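Local atomic coordinates of spindle pole body component (Chaetomium thermophilum, PDB entry 6L82), a protein that probably binds gamma-tubulin and microtubule minus ends as a GCP5-type subunit of the gamma-tubulin ring complex, here represented by its N-terminal region. Residues D18-S21 / A22-I26; D79-R82 / T83-A87. All coordinates share one frame; numbering follows the deposited sequence.

Both contacts are local, each made along one stretch of chain, and they come in series. Contact 1 (18-26) lies at the C-terminal end of helix 5-23 and runs into the turn that follows; contact 2 (79-87) lies within helix 75-88. Their centres are 30 Å apart, on opposite sides of the centre of the chain, and their nearest atoms stay about 21 Å from one another. They share no helix: contact 1 faces helix 31-45 and contact 2 faces helix 55-71. Each also meets the chain of another protein in the assembly, so the partner is touched at two well-separated places on this all-helical N-terminal fragment.

Contact 1 of 2, residues D18-S21 / A22-I26; sequences DLVS and AIVGI
Near the C-terminal end of helix 5-23 the backbone bonds Ala22 N to Asp18 O at 2.7 Å and Val24 N to Val20 O at 2.9 Å, while the bond from Ile23 N to Leu19 O is weak. Ile23 N also turns to Val20 O at 3.2 Å, standing well above the plane of that carbonyl, whereas Val24 N reaches the same oxygen in the carbonyl plane. Val20 O thus accepts two amides, one four residues on and one three. Among the side chains Leu19 and Ile23 lie side by side and point the same way, CD1 of Leu19 meeting CD1 of Ile23 at 3.8 Å. The long branch of Ile23 gets there because CG1 is anti to its carbonyl carbon (chi1 -70°), which carries CG1 and CD1 past Leu19 O. Leu19 suits its buried place as a branched apolar side chain, and the ethyl arm of Ile23 is long enough to reach its CD1. The shorter valines approach less closely, CG1 of Val20 lying 4.3 Å from CG2 of Val24. Val20 is buried against Cys37 and Val41 of helix 31-45, Val24 touches Arg34 of that helix, and Ile23 and Val24 also pack on apolar side chains of the chain of another protein. Gly25, poorly ordered like Ile26, then leaves helical geometry with a positive phi of 145°; at its backbone angles a CB would jam against the carbonyl oxygen of Val24, which probably accounts for the glycine. The arrangement is that of a helix C-terminus ended by a glycine with positive phi.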
ATOM      1  N   ASP A  18       0.573   0.695  13.097  1.00 35.13           N
ATOM      2  CA  ASP A  18      -0.361   1.531  12.339  1.00 26.91           C
ATOM      3  C   ASP A  18      -1.056   0.711  11.274  1.00 30.35           C
ATOM      4  O   ASP A  18      -2.276   0.807  11.096  1.00 37.90           O
ATOM      5  CB  ASP A  18       0.352   2.723  11.692  1.00 26.50           C
ATOM      6  CG  ASP A  18       1.112   3.591  12.697  1.00 36.00           C
ATOM      7  OD1 ASP A  18       0.862   3.481  13.918  1.00 35.77           O
ATOM      8  OD2 ASP A  18       1.928   4.422  12.243  1.00 42.46           O
ATOM      9  N   LEU A  19      -0.289  -0.115  10.557  1.00 21.48           N
ATOM     10  CA  LEU A  19      -0.862  -0.877   9.458  1.00 22.36           C
ATOM     11  C   LEU A  19      -1.943  -1.806   9.987  1.00 36.97           C
ATOM     12  O   LEU A  19      -3.059  -1.852   9.457  1.00 30.74           O
ATOM     13  CB  LEU A  19       0.241  -1.658   8.738  1.00 27.32           C
ATOM     14  CG  LEU A  19      -0.019  -2.030   7.277  1.00 38.06           C
ATOM     15  CD1 LEU A  19      -0.239  -0.761   6.436  1.00 37.95           C
ATOM     16  CD2 LEU A  19       1.121  -2.871   6.695  1.00 31.34           C
ATOM     17  N   VAL A  20      -1.654  -2.490  11.091  1.00 38.83           N
ATOM     18  CA  VAL A  20      -2.642  -3.373  11.689  1.00 36.77           C
ATOM     19  C   VAL A  20      -3.859  -2.576  12.139  1.00 38.60           C
ATOM     20  O   VAL A  20      -4.997  -2.882  11.767  1.00 39.73           O
ATOM     21  CB  VAL A  20      -1.999  -4.147  12.846  1.00 31.88           C
ATOM     22  CG1 VAL A  20      -3.070  -4.812  13.708  1.00 30.94           C
ATOM     23  CG2 VAL A  20      -0.980  -5.140  12.275  1.00 23.08           C
ATOM     24  N   SER A  21      -3.630  -1.520  12.918  1.00 28.77           N
ATOM     25  CA  SER A  21      -4.728  -0.712  13.446  1.00 34.18           C
ATOM     26  C   SER A  21      -5.583  -0.117  12.329  1.00 35.47           C
ATOM     27  O   SER A  21      -6.816  -0.103  12.420  1.00 37.76           O
ATOM     28  CB  SER A  21      -4.159   0.394  14.343  1.00 38.62           C
ATOM     29  OG  SER A  21      -5.189   1.219  14.855  1.00 55.50           O
ATOM     30  N   ALA A  22      -4.951   0.362  11.254  1.00 33.13           N
ATOM     31  CA  ALA A  22      -5.717   0.973  10.172  1.00 37.14           C
ATOM     32  C   ALA A  22      -6.511  -0.045   9.347  1.00 42.38           C
ATOM     33  O   ALA A  22      -7.543   0.312   8.773  1.00 50.00           O
ATOM     34  CB  ALA A  22      -4.783   1.764   9.259  1.00 33.19           C
ATOM     35  N   ILE A  23      -6.067  -1.297   9.252  1.00 42.84           N
ATOM     36  CA  ILE A  23      -6.619  -2.245   8.275  1.00 43.95           C
ATOM     37  C   ILE A  23      -7.471  -3.322   8.938  1.00 46.52           C
ATOM     38  O   ILE A  23      -8.601  -3.571   8.515  1.00 45.43           O
ATOM     39  CB  ILE A  23      -5.503  -2.886   7.420  1.00 34.72           C
ATOM     40  CG1 ILE A  23      -4.913  -1.855   6.474  1.00 24.86           C
ATOM     41  CG2 ILE A  23      -6.051  -4.103   6.656  1.00 33.08           C
ATOM     42  CD1 ILE A  23      -3.665  -2.337   5.798  1.00 26.31           C
ATOM     43  N   VAL A  24      -6.942  -3.985   9.965  1.00 49.23           N
ATOM     44  CA  VAL A  24      -7.553  -5.217  10.452  1.00 56.12           C
ATOM     45  C   VAL A  24      -8.810  -4.927  11.253  1.00 70.43           C
ATOM     46  O   VAL A  24      -9.864  -5.536  11.034  1.00 71.27           O
ATOM     47  CB  VAL A  24      -6.547  -6.024  11.284  1.00 44.15           C
ATOM     48  CG1 VAL A  24      -7.216  -7.289  11.789  1.00 50.30           C
ATOM     49  CG2 VAL A  24      -5.334  -6.364  10.448  1.00 39.55           C
ATOM     50  N   GLY A  25      -8.707  -4.019  12.204  1.00 79.36           N
ATOM     51  CA  GLY A  25      -9.790  -3.741  13.113  1.00 89.55           C
ATOM     52  C   GLY A  25      -9.245  -3.392  14.484  1.00 95.27           C
ATOM     53  O   GLY A  25      -8.096  -2.975  14.623  1.00 96.41           O
ATOM     54  N   ILE A  26     -10.097  -3.603  15.476  1.00 94.77           N
ATOM     55  CA  ILE A  26      -9.891  -3.098  16.834  1.00 93.35           C
ATOM     56  C   ILE A  26     -10.429  -4.127  17.819  1.00 92.85           C
ATOM     57  O   ILE A  26     -11.225  -4.997  17.450  1.00 91.85           O
ATOM     58  CB  ILE A  26     -10.585  -1.730  17.035  1.00 94.80           C
ATOM     59  CG1 ILE A  26     -12.020  -1.749  16.480  1.00 90.35           C
ATOM     60  CG2 ILE A  26      -9.795  -0.605  16.353  1.00 92.63           C
ATOM     61  CD1 ILE A  26     -13.081  -2.224  17.447  1.00 92.83           C
TER

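Contact 2 of 2, residues D79-R82 / T83-A87; sequences DALR and TRLDA
Thr83 and Arg82 bury the most surface here, and the methyl CG2 of Thr83 lies over one face of the Arg82 guanidinium, 3.8 Å above its plane and displaced toward the rim. Arg82 suits this exposed place because its chain, bent at chi3, folds back along the helix: NH1 makes a salt bridge with OD1 of Asp79 at 2.9 Å, the carboxylate lying at the edge of the guanidinium. Further along the helix, Asp86 OD2 stays 4.5 Å from Arg82 NE, too far for a salt bridge, though the opposite charges probably attract weakly. Thr83 has OG1 between its backbone N and carbonyl carbon (chi1 52°), which turns the hydroxyl back over the preceding turn. There OG1 lies 2.8 Å from Asp79 O and 3.0 Å from Ala80 O, either of which could take its proton, and it accepts a bond from NH2 of Arg84 at 3.1 Å. The Arg84 chain, bent at chi2 and chi3, curls round Ala80 O, which lies at the guanidinium edge and accepts from NE at 3.2 Å. Ala80 O therefore serves both the backbone N and NE of Arg84, while Arg84 NH1 forms a salt bridge with an acidic side chain of the chain of another protein. A leucine in place of this arginine would probably leave that acid without its cationic mate, Thr83 OG1 without the NH2 donor and Ala80 O without its second one. On the inner face Leu81 CG and Leu85 CD1 meet at 4.2 Å. Ala80, Leu85 and Ala87 pack on apolar side chains of the partner chain, and helix 55-71 receives Leu81 and Arg82 on Glu66 and Leu85 on Leu62 and Glu66, placing the contact between the two.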
ATOM      1  N   ASP A  79      -9.071   9.513 -18.484  1.00 29.91           N
ATOM      2  CA  ASP A  79      -8.521  10.870 -18.483  1.00 32.89           C
ATOM      3  C   ASP A  79      -8.049  11.268 -17.088  1.00 28.44           C
ATOM      4  O   ASP A  79      -6.978  11.873 -16.933  1.00 27.56           O
ATOM      5  CB  ASP A  79      -9.557  11.876 -18.988  1.00 40.19           C
ATOM      6  CG  ASP A  79      -9.891  11.699 -20.465  1.00 45.32           C
ATOM      7  OD1 ASP A  79      -9.104  11.052 -21.192  1.00 37.33           O
ATOM      8  OD2 ASP A  79     -10.939  12.232 -20.899  1.00 50.62           O
ATOM      9  N   ALA A  80      -8.841  10.940 -16.064  1.00 27.87           N
ATOM     10  CA  ALA A  80      -8.428  11.153 -14.678  1.00 29.11           C
ATOM     11  C   ALA A  80      -7.055  10.552 -14.409  1.00 37.25           C
ATOM     12  O   ALA A  80      -6.136  11.240 -13.942  1.00 40.64           O
ATOM     13  CB  ALA A  80      -9.460  10.534 -13.730  1.00 24.76           C
ATOM     14  N   LEU A  81      -6.906   9.254 -14.697  1.00 33.16           N
ATOM     15  CA  LEU A  81      -5.649   8.558 -14.432  1.00 34.20           C
ATOM     16  C   LEU A  81      -4.511   9.218 -15.178  1.00 29.09           C
ATOM     17  O   LEU A  81      -3.471   9.535 -14.597  1.00 30.83           O
ATOM     18  CB  LEU A  81      -5.754   7.083 -14.841  1.00 30.75           C
ATOM     19  CG  LEU A  81      -4.521   6.226 -14.526  1.00 30.13           C
ATOM     20  CD1 LEU A  81      -4.133   6.369 -13.060  1.00 19.14           C
ATOM     21  CD2 LEU A  81      -4.766   4.756 -14.868  1.00 26.45           C
ATOM     22  N   ARG A  82      -4.702   9.437 -16.478  1.00 26.64           N
ATOM     23  CA  ARG A  82      -3.656  10.047 -17.287  1.00 35.66           C
ATOM     24  C   ARG A  82      -3.252  11.418 -16.746  1.00 36.82           C
ATOM     25  O   ARG A  82      -2.058  11.736 -16.690  1.00 36.14           O
ATOM     26  CB  ARG A  82      -4.130  10.137 -18.742  1.00 39.16           C
ATOM     27  CG  ARG A  82      -3.195  10.870 -19.676  1.00 41.83           C
ATOM     28  CD  ARG A  82      -3.887  11.234 -20.997  1.00 52.47           C
ATOM     29  NE  ARG A  82      -4.228  12.658 -21.053  1.00 59.29           N
ATOM     30  CZ  ARG A  82      -5.461  13.138 -21.195  1.00 60.16           C
ATOM     31  NH1 ARG A  82      -6.497  12.315 -21.317  1.00 58.94           N
ATOM     32  NH2 ARG A  82      -5.655  14.450 -21.224  1.00 63.43           N
ATOM     33  N   THR A  83      -4.226  12.245 -16.328  1.00 28.65           N
ATOM     34  CA  THR A  83      -3.886  13.585 -15.846  1.00 33.37           C
ATOM     35  C   THR A  83      -3.345  13.585 -14.418  1.00 37.24           C
ATOM     36  O   THR A  83      -2.521  14.442 -14.084  1.00 38.21           O
ATOM     37  CB  THR A  83      -5.092  14.535 -15.929  1.00 37.15           C
ATOM     38  OG1 THR A  83      -6.226  13.950 -15.284  1.00 42.68           O
ATOM     39  CG2 THR A  83      -5.441  14.873 -17.393  1.00 41.84           C
ATOM     40  N   ARG A  84      -3.790  12.680 -13.544  1.00 26.84           N
ATOM     41  CA  ARG A  84      -3.132  12.631 -12.244  1.00 32.53           C
ATOM     42  C   ARG A  84      -1.666  12.265 -12.422  1.00 32.31           C
ATOM     43  O   ARG A  84      -0.796  12.880 -11.804  1.00 37.07           O
ATOM     44  CB  ARG A  84      -3.797  11.648 -11.270  1.00 27.65           C
ATOM     45  CG  ARG A  84      -5.316  11.586 -11.109  1.00 29.01           C
ATOM     46  CD  ARG A  84      -6.040  12.865 -10.850  1.00 28.54           C
ATOM     47  NE  ARG A  84      -6.089  13.753 -11.993  1.00 35.23           N
ATOM     48  CZ  ARG A  84      -6.212  15.063 -11.835  1.00 40.47           C
ATOM     49  NH1 ARG A  84      -6.245  15.544 -10.596  1.00 29.63           N
ATOM     50  NH2 ARG A  84      -6.260  15.901 -12.877  1.00 39.20           N
ATOM     51  N   LEU A  85      -1.368  11.302 -13.304  1.00 32.39           N
ATOM     52  CA  LEU A  85       0.029  10.947 -13.563  1.00 35.15           C
ATOM     53  C   LEU A  85       0.796  12.115 -14.158  1.00 43.45           C
ATOM     54  O   LEU A  85       1.995  12.281 -13.899  1.00 45.91           O
ATOM     55  CB  LEU A  85       0.124   9.749 -14.497  1.00 29.15           C
ATOM     56  CG  LEU A  85      -0.541   8.456 -14.047  1.00 34.93           C
ATOM     57  CD1 LEU A  85      -0.573   7.415 -15.152  1.00 22.52           C
ATOM     58  CD2 LEU A  85       0.227   7.918 -12.875  1.00 32.50           C
ATOM     59  N   ASP A  86       0.132  12.927 -14.977  1.00 44.54           N
ATOM     60  CA  ASP A  86       0.764  14.167 -15.402  1.00 43.01           C
ATOM     61  C   ASP A  86       1.050  15.068 -14.209  1.00 40.54           C
ATOM     62  O   ASP A  86       2.173  15.554 -14.056  1.00 41.27           O
ATOM     63  CB  ASP A  86      -0.077  14.879 -16.460  1.00 49.15           C
ATOM     64  CG  ASP A  86       0.036  14.216 -17.829  1.00 60.82           C
ATOM     65  OD1 ASP A  86       1.009  13.461 -18.044  1.00 63.37           O
ATOM     66  OD2 ASP A  86      -0.841  14.446 -18.685  1.00 68.96           O
ATOM     67  N   ALA A  87       0.067  15.273 -13.327  1.00 41.24           N
ATOM     68  CA  ALA A  87       0.296  16.128 -12.165  1.00 40.29           C
ATOM     69  C   ALA A  87       1.377  15.575 -11.246  1.00 49.62           C
ATOM     70  O   ALA A  87       1.976  16.334 -10.475  1.00 46.49           O
ATOM     71  CB  ALA A  87      -1.001  16.313 -11.375  1.00 39.06           C
TER